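Local coordinates for protein cytochrome P450 (Rhodococcus erythropolis, PDB 3WEC) that hydroxylates the quinoline nitrogen of aurachin alkaloids as a heme-dependent monooxygenase, a step essential for their antibiotic activity, at residues S137-L142 / Q372-E377; H141-T146 / Q380-I385. All coordinates share one frame; numbering follows the deposited sequence.

Contacts 1 and 2 join the same two parts of the fold, helix 128-141 with its following loop and helix 364-381 with its following strand, at centres 8 Å apart. Contact 1 is the inner one: three of its four touching residues are buried, and it is built from apolar carbons, an aromatic face and helix backbone. Contact 2 lies farther from the middle of the chain, is only partly buried, and adds a salt bridge between Glu143 and Arg381. A polar link ties the two together, since the hydroxyl of Tyr382 in contact 2 hydrogen-bonds the backbone oxygen of Val139 in contact 1. Residues 141-142 belong to both.

Contact 1: residues S137-L142 / Q372-E377; sequences SAVRHL and QHFLRE
A chi1 of 179° swings the Phe374 ring to the side of its own carbonyl carbon, and the CG2 methyl of Val139 touches both groups, resting over the ring with the carbonyl oxygen on its flank. Two measurements place the methyl: Val139 CG2 is 3.3 Å from Phe374 O and 3.6 Å from Phe374 CE1. It rides over one face of the ring, 3.9 Å from the centroid and 21° off the normal, shifted toward the rim, which meets the criterion for a CH-pi contact. Ala138 arrives differently, its CB lying near the ring plane at the edge, 4.3 Å from Phe374 CE1. The ring thus has one carbon over a face and another at its edge. The short segment axes approach to 9.3 Å and make an angle of 45°, their N-to-C directions running broadly the same way. This is the pairing of the D and L helices within the four-helix bundle of the cytochrome P450 fold, to which the long helix 240-271 also belongs, adding Ile262 and Met265 around Phe374. The Phe374 side chain is about 11 Å from the heme. One turn further along helix 364-381, Val139 CG1 turns to Glu377, 3.7 Å from Glu377 C, while Glu377 CB rests 3.8 Å from both CG1 and CG2 of Val139. Glu377 meets the valine with its CB and its backbone carbonyl, and the bend at chi2 carries the carboxylate away. Nearby, His373 NE2 hydrogen-bonds Asp128 OD2, adding a polar tie to the start of helix 128-141.

Contact 2: residues H141-T146 / Q380-I385; sequences HLEHCT and QRYRSI
Glu143 faces Tyr382 where helix 364-381 ends, the backbone turning extended at Tyr382 and the two CA atoms lying 9.5 Å apart. The Glu143 side chain starts with CG between the backbone N and the carbonyl carbon, then runs extended to the Arg381 guanidinium. Arg381 NH2 donates to Glu143 OE1 at 3.2 Å with an N-H...O angle of 166°, a nearly straight salt-bridge bond. OE1 lies close to the guanidinium plane but is met on its syn side 30° out of the carboxylate plane, and the two planes are 73° apart, so one bond rather than a flat bidentate pair joins the charges. Arg381 also lays CG over the centre of the Tyr382 ring, 3.6 Å above it, while its NE gives the Tyr382 OH a weak hydrogen bond. That hydroxyl has its stronger polar partner in Val139 O, which it hydrogen-bonds, and Glu143 CB packs against it, with CB to Tyr382 OH 3.6 Å. Leu142 CB approaches Tyr382 CE2 at 4.4 Å. Beyond the pair, Val409 of strand 407-410 touches both Glu143 and Tyr382, strand 384-387 pairs with that strand, and Leu142 reaches Ala148 and Val152 of helix 148-153.

Contact 1: residues S137-L142 / Q372-E377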
# COMPACT_ATOMS: atom_id res chain seq x y z
N SER A 137 3.21 0.94 21.91
CA SER A 137 3.75 -0.40 22.19
C SER A 137 4.87 -0.76 21.21
O SER A 137 5.90 -1.30 21.62
CB SER A 137 2.66 -1.46 22.13
OG SER A 137 1.80 -1.33 23.22
N ALA A 138 4.64 -0.46 19.92
CA ALA A 138 5.58 -0.80 18.84
C ALA A 138 6.85 0.01 19.00
O ALA A 138 7.96 -0.54 18.97
CB ALA A 138 4.96 -0.54 17.48
N VAL A 139 6.68 1.32 19.19
CA VAL A 139 7.80 2.22 19.40
C VAL A 139 8.62 1.72 20.58
O VAL A 139 9.85 1.74 20.52
CB VAL A 139 7.34 3.69 19.51
CG1 VAL A 139 8.22 4.51 20.44
CG2 VAL A 139 7.32 4.31 18.13
N ARG A 140 7.94 1.21 21.62
CA ARG A 140 8.58 0.60 22.79
C ARG A 140 9.32 -0.71 22.48
O ARG A 140 10.39 -0.96 23.02
CB ARG A 140 7.54 0.38 23.91
CG ARG A 140 8.00 -0.51 25.05
CD ARG A 140 6.95 -0.58 26.16
NE ARG A 140 6.89 0.66 26.94
CZ ARG A 140 7.80 1.06 27.82
NH1 ARG A 140 8.88 0.33 28.07
NH2 ARG A 140 7.64 2.22 28.46
N HIS A 141 8.74 -1.54 21.62
CA HIS A 141 9.34 -2.83 21.23
C HIS A 141 10.66 -2.69 20.47
O HIS A 141 11.55 -3.55 20.57
CB HIS A 141 8.32 -3.69 20.47
CG HIS A 141 8.59 -5.18 20.52
ND1 HIS A 141 9.75 -5.72 21.01
CD2 HIS A 141 7.82 -6.27 20.07
CE1 HIS A 141 9.70 -7.06 20.91
NE2 HIS A 141 8.52 -7.40 20.34
N LEU A 142 10.81 -1.57 19.76
CA LEU A 142 12.03 -1.21 19.02
C LEU A 142 13.38 -1.29 19.77
O LEU A 142 14.40 -1.57 19.13
CB LEU A 142 11.91 0.18 18.38
CG LEU A 142 11.69 0.46 16.89
CD1 LEU A 142 12.64 1.57 16.48
CD2 LEU A 142 11.96 -0.74 15.98
N GLN A 372 1.63 8.92 11.95
CA GLN A 372 1.82 10.12 12.80
C GLN A 372 1.98 9.82 14.26
O GLN A 372 2.86 10.40 14.90
CB GLN A 372 0.66 11.09 12.67
CG GLN A 372 0.63 11.71 11.28
CD GLN A 372 -0.63 12.46 11.02
OE1 GLN A 372 -1.50 12.55 11.89
NE2 GLN A 372 -0.73 13.03 9.82
N HIS A 373 1.12 8.94 14.79
CA HIS A 373 1.28 8.49 16.18
C HIS A 373 2.55 7.72 16.35
O HIS A 373 3.17 7.76 17.42
CB HIS A 373 0.15 7.56 16.61
CG HIS A 373 -1.13 8.25 16.91
ND1 HIS A 373 -1.30 9.03 17.98
CD2 HIS A 373 -2.35 8.23 16.24
CE1 HIS A 373 -2.55 9.50 18.00
NE2 HIS A 373 -3.20 9.01 16.93
N PHE A 374 2.93 6.97 15.31
CA PHE A 374 4.16 6.18 15.42
C PHE A 374 5.37 7.09 15.50
O PHE A 374 6.24 6.87 16.33
CB PHE A 374 4.32 5.22 14.26
CG PHE A 374 5.60 4.41 14.33
CD1 PHE A 374 5.63 3.21 15.01
CD2 PHE A 374 6.75 4.84 13.68
CE1 PHE A 374 6.79 2.45 15.07
CE2 PHE A 374 7.90 4.07 13.73
CZ PHE A 374 7.93 2.90 14.44
N LEU A 375 5.43 8.09 14.61
CA LEU A 375 6.55 9.01 14.55
C LEU A 375 6.62 9.86 15.86
O LEU A 375 7.71 10.03 16.42
CB LEU A 375 6.43 9.89 13.30
CG LEU A 375 7.66 10.59 12.68
CD1 LEU A 375 7.26 11.93 12.08
CD2 LEU A 375 8.84 10.74 13.61
N ARG A 376 5.47 10.34 16.34
CA ARG A 376 5.34 11.13 17.56
C ARG A 376 5.88 10.40 18.79
O ARG A 376 6.58 10.99 19.61
CB ARG A 376 3.90 11.58 17.83
CG ARG A 376 3.79 12.33 19.16
CD ARG A 376 2.43 12.94 19.48
NE ARG A 376 2.00 13.89 18.46
CZ ARG A 376 1.20 13.58 17.44
NH1 ARG A 376 0.71 12.35 17.29
NH2 ARG A 376 0.89 14.52 16.56
N GLU A 377 5.54 9.11 18.92
CA GLU A 377 6.06 8.29 20.01
C GLU A 377 7.56 8.07 19.82
O GLU A 377 8.35 8.18 20.76
CB GLU A 377 5.32 6.94 20.06
CG GLU A 377 3.86 7.01 20.52
CD GLU A 377 3.71 7.59 21.93
OE1 GLU A 377 2.89 8.53 22.06
OE2 GLU A 377 4.41 7.13 22.87

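Contact 2: residues H141-T146 / Q380-I385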
# COMPACT_ATOMS: atom_id res chain seq x y z
N HIS A 141 8.74 -1.54 21.62
CA HIS A 141 9.34 -2.83 21.23
C HIS A 141 10.66 -2.69 20.47
O HIS A 141 11.55 -3.55 20.57
CB HIS A 141 8.32 -3.69 20.47
CG HIS A 141 8.59 -5.18 20.52
ND1 HIS A 141 9.75 -5.72 21.01
CD2 HIS A 141 7.82 -6.27 20.07
CE1 HIS A 141 9.70 -7.06 20.91
NE2 HIS A 141 8.52 -7.40 20.34
N LEU A 142 10.81 -1.57 19.76
CA LEU A 142 12.03 -1.21 19.02
C LEU A 142 13.38 -1.29 19.77
O LEU A 142 14.40 -1.57 19.13
CB LEU A 142 11.91 0.18 18.38
CG LEU A 142 11.69 0.46 16.89
CD1 LEU A 142 12.64 1.57 16.48
CD2 LEU A 142 11.96 -0.74 15.98
N GLU A 143 13.42 -1.03 21.09
CA GLU A 143 14.69 -1.10 21.81
C GLU A 143 15.16 -2.52 22.15
O GLU A 143 16.31 -2.70 22.53
CB GLU A 143 14.76 -0.17 23.04
CG GLU A 143 13.73 -0.38 24.15
CD GLU A 143 13.89 0.64 25.28
OE1 GLU A 143 12.90 0.89 25.99
OE2 GLU A 143 15.00 1.20 25.46
N HIS A 144 14.29 -3.51 22.02
CA HIS A 144 14.64 -4.89 22.36
C HIS A 144 14.09 -5.86 21.35
O HIS A 144 13.49 -6.89 21.68
CB HIS A 144 14.21 -5.23 23.78
CG HIS A 144 14.99 -4.49 24.85
ND1 HIS A 144 16.34 -4.58 24.98
CD2 HIS A 144 14.56 -3.62 25.85
CE1 HIS A 144 16.75 -3.81 26.00
NE2 HIS A 144 15.66 -3.22 26.54
N CYS A 145 14.30 -5.52 20.09
CA CYS A 145 13.96 -6.40 19.02
C CYS A 145 15.24 -6.75 18.28
O CYS A 145 16.24 -6.04 18.40
CB CYS A 145 12.92 -5.76 18.10
SG CYS A 145 13.52 -4.38 17.08
N THR A 146 15.20 -7.85 17.54
CA THR A 146 16.25 -8.23 16.62
C THR A 146 15.91 -7.74 15.20
O THR A 146 16.76 -7.19 14.50
CB THR A 146 16.44 -9.76 16.59
OG1 THR A 146 16.89 -10.22 17.88
CG2 THR A 146 17.47 -10.16 15.53
N GLN A 380 9.55 11.31 20.49
CA GLN A 380 9.45 11.65 21.91
C GLN A 380 10.28 10.68 22.76
O GLN A 380 10.94 11.10 23.68
CB GLN A 380 7.99 11.68 22.37
CG GLN A 380 7.17 12.84 21.79
CD GLN A 380 5.74 12.93 22.35
OE1 GLN A 380 5.06 11.92 22.57
NE2 GLN A 380 5.28 14.16 22.56
N ARG A 381 10.28 9.40 22.40
CA ARG A 381 11.04 8.37 23.11
C ARG A 381 12.58 8.34 22.84
O ARG A 381 13.37 8.07 23.74
CB ARG A 381 10.44 7.00 22.78
CG ARG A 381 10.98 5.91 23.67
CD ARG A 381 10.13 4.63 23.72
NE ARG A 381 10.72 3.84 24.78
CZ ARG A 381 10.40 3.98 26.08
NH1 ARG A 381 9.42 4.79 26.45
NH2 ARG A 381 11.03 3.25 26.98
N TYR A 382 12.99 8.62 21.60
CA TYR A 382 14.37 8.36 21.17
C TYR A 382 15.07 9.59 20.61
O TYR A 382 14.47 10.39 19.89
CB TYR A 382 14.43 7.18 20.14
CG TYR A 382 13.85 5.87 20.65
CD1 TYR A 382 14.39 5.24 21.77
CD2 TYR A 382 12.75 5.26 20.02
CE1 TYR A 382 13.88 4.06 22.26
CE2 TYR A 382 12.21 4.06 20.51
CZ TYR A 382 12.79 3.47 21.64
OH TYR A 382 12.34 2.30 22.19
N ARG A 383 16.34 9.76 20.96
CA ARG A 383 17.15 10.86 20.41
C ARG A 383 17.76 10.53 19.03
O ARG A 383 17.92 11.41 18.19
CB ARG A 383 18.24 11.35 21.40
CG ARG A 383 19.63 10.72 21.25
CD ARG A 383 20.80 11.73 21.37
NE ARG A 383 20.49 12.84 22.27
CZ ARG A 383 19.85 13.95 21.91
NH1 ARG A 383 19.46 14.13 20.66
NH2 ARG A 383 19.60 14.89 22.81
N SER A 384 18.10 9.25 18.82
CA SER A 384 18.68 8.81 17.55
C SER A 384 18.16 7.42 17.17
O SER A 384 17.78 6.61 18.04
CB SER A 384 20.21 8.81 17.63
OG SER A 384 20.66 7.72 18.41
N ILE A 385 18.10 7.18 15.87
CA ILE A 385 17.88 5.83 15.36
C ILE A 385 18.90 5.58 14.25
O ILE A 385 19.20 6.45 13.45
CB ILE A 385 16.40 5.55 14.94
CG1 ILE A 385 16.27 5.17 13.46
CG2 ILE A 385 15.44 6.67 15.35
CD1 ILE A 385 16.11 3.68 13.26